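PDB 5C2V: hydrazine synthase subunit alpha from Candidatus Kuenenia stuttgartiensis, which catalyses the condensation of hydroxylamine with ammonia to hydrazine within the hydrazine synthase complex, carrying two c-type hemes. Local coordinates for residues Ser520-Val525 against Glu634-Asp639. Sequence-based numbering, arbitrary orientation.
Sequences SQLSDV and EGLTLD
Leu522, the last residue of strand 517-522, faces the irregular loop at Gly635 and Leu636, with the CA atoms of Leu522 and Leu636 6.1 Å apart and no direct hydrogen bond between the two backbones. A water spans the gap instead: it accepts from Leu522 N at 2.9 Å and donates to Gly635 O at 3.2 Å. The carbonyl of Gly635 also meets the branched end of Leu522, whose CG lies 3.5 Å from Gly635 O, so this oxygen takes the water while resting against the fork of the leucine. Leu522 has CG anti to its own carbonyl carbon (chi1 -65°), which brings the two methyls to the facing loop. They part there: CD2 packs on Leu636, 3.7 Å from Leu636 CD2, as the two side chains run past each other in opposite directions, whereas CD1 reaches Leu638 CD2 at 4.0 Å in an oblique crossing. One leucine from the strand thus fits between two from the loop in a small apolar contact. Gly635 has a positive phi (82°), a conformation easy for glycine. The contact joins the heme-binding middle domain to the C-terminal cytochrome c part of the chain, in the loop between strand 605-609 and helix 646-657. CB of Gln521 leaves the strand away from that loop, and its OE1 is hydrogen-bonded to Trp431 NE1 on strand 428-433. Leu636 also touches Trp428, and Leu522 touches Gln466, which places the leucines beside strands 428-433 and 461-467.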
loop_
_atom_site.group_PDB
_atom_site.type_symbol
_atom_site.label_atom_id
_atom_site.label_comp_id
_atom_site.label_asym_id
_atom_site.label_seq_id
_atom_site.Cartn_x
_atom_site.Cartn_y
_atom_site.Cartn_z
ATOM N N SER D 520 36.958 -1.201 -4.602
ATOM C CA SER D 520 37.341 -2.494 -4.056
ATOM C C SER D 520 36.951 -2.538 -2.583
ATOM O O SER D 520 37.075 -1.540 -1.873
ATOM C CB SER D 520 38.843 -2.735 -4.221
ATOM O OG SER D 520 39.246 -2.577 -5.570
ATOM N N GLN D 521 36.482 -3.692 -2.124
ATOM C CA GLN D 521 35.974 -3.818 -0.766
ATOM C C GLN D 521 35.945 -5.268 -0.301
ATOM O O GLN D 521 36.351 -6.171 -1.028
ATOM C CB GLN D 521 34.570 -3.228 -0.674
ATOM C CG GLN D 521 33.555 -3.984 -1.508
ATOM C CD GLN D 521 32.134 -3.573 -1.206
ATOM O OE1 GLN D 521 31.793 -2.392 -1.249
ATOM N NE2 GLN D 521 31.296 -4.549 -0.885
ATOM N N LEU D 522 35.439 -5.477 0.911
ATOM C CA LEU D 522 35.328 -6.808 1.496
ATOM C C LEU D 522 34.434 -7.722 0.664
ATOM O O LEU D 522 33.527 -7.259 -0.029
ATOM C CB LEU D 522 34.784 -6.719 2.923
ATOM C CG LEU D 522 35.637 -6.026 3.984
ATOM C CD1 LEU D 522 34.767 -5.571 5.144
ATOM C CD2 LEU D 522 36.726 -6.962 4.475
ATOM N N SER D 523 34.699 -9.022 0.737
ATOM C CA SER D 523 33.898 -10.006 0.020
ATOM C C SER D 523 33.389 -11.068 0.990
ATOM O O SER D 523 33.879 -11.172 2.115
ATOM C CB SER D 523 34.710 -10.651 -1.104
ATOM O OG SER D 523 35.767 -11.440 -0.589
ATOM N N ASP D 524 32.396 -11.836 0.547
ATOM C CA ASP D 524 31.731 -12.842 1.376
ATOM C C ASP D 524 31.074 -12.226 2.611
ATOM O O ASP D 524 30.897 -12.896 3.629
ATOM C CB ASP D 524 32.715 -13.938 1.800
ATOM C CG ASP D 524 33.123 -14.837 0.649
ATOM O OD1 ASP D 524 32.316 -15.011 -0.289
ATOM O OD2 ASP D 524 34.248 -15.378 0.686
ATOM N N VAL D 525 30.719 -10.948 2.518
ATOM C CA VAL D 525 30.012 -10.263 3.595
ATOM C C VAL D 525 28.841 -9.458 3.032
ATOM O O VAL D 525 28.936 -8.902 1.937
ATOM C CB VAL D 525 30.949 -9.326 4.394
ATOM C CG1 VAL D 525 32.024 -10.130 5.115
ATOM C CG2 VAL D 525 31.578 -8.285 3.483
ATOM N N GLU D 634 42.887 -0.892 2.342
ATOM C CA GLU D 634 42.155 -0.303 3.458
ATOM C C GLU D 634 40.807 -0.975 3.706
ATOM O O GLU D 634 40.078 -1.299 2.770
ATOM C CB GLU D 634 41.947 1.196 3.221
ATOM C CG GLU D 634 41.193 1.904 4.337
ATOM C CD GLU D 634 41.249 3.414 4.221
ATOM O OE1 GLU D 634 41.055 4.095 5.250
ATOM O OE2 GLU D 634 41.487 3.920 3.104
ATOM N N GLY D 635 40.491 -1.186 4.981
ATOM C CA GLY D 635 39.180 -1.660 5.382
ATOM C C GLY D 635 38.967 -3.156 5.263
ATOM O O GLY D 635 37.832 -3.613 5.128
ATOM N N LEU D 636 40.051 -3.925 5.298
ATOM C CA LEU D 636 39.935 -5.378 5.241
ATOM C C LEU D 636 39.999 -6.044 6.615
ATOM O O LEU D 636 39.845 -7.259 6.724
ATOM C CB LEU D 636 41.017 -5.965 4.333
ATOM C CG LEU D 636 40.911 -5.586 2.855
ATOM C CD1 LEU D 636 41.787 -6.491 2.001
ATOM C CD2 LEU D 636 39.464 -5.633 2.386
ATOM N N THR D 637 40.219 -5.258 7.662
ATOM C CA THR D 637 40.283 -5.822 9.006
ATOM C C THR D 637 38.929 -5.711 9.700
ATOM O O THR D 637 38.481 -4.614 10.036
ATOM C CB THR D 637 41.360 -5.130 9.861
ATOM O OG1 THR D 637 42.565 -4.992 9.097
ATOM C CG2 THR D 637 41.648 -5.944 11.113
ATOM N N LEU D 638 38.285 -6.855 9.918
ATOM C CA LEU D 638 36.954 -6.895 10.518
ATOM C C LEU D 638 36.974 -6.389 11.955
ATOM O O LEU D 638 35.995 -5.820 12.438
ATOM C CB LEU D 638 36.389 -8.316 10.475
ATOM C CG LEU D 638 36.062 -8.883 9.092
ATOM C CD1 LEU D 638 35.529 -10.303 9.209
ATOM C CD2 LEU D 638 35.064 -7.991 8.373
ATOM N N ASP D 639 38.097 -6.609 12.628
ATOM C CA ASP D 639 38.289 -6.155 13.999
ATOM C C ASP D 639 38.145 -4.638 14.092
ATOM O O ASP D 639 37.536 -4.112 15.022
ATOM C CB ASP D 639 39.669 -6.595 14.505
ATOM C CG ASP D 639 39.781 -6.575 16.019
ATOM O OD1 ASP D 639 39.167 -5.699 16.664
ATOM O OD2 ASP D 639 40.494 -7.440 16.567
HETATM O O HOH W 1 36.066 -3.052 2.468
#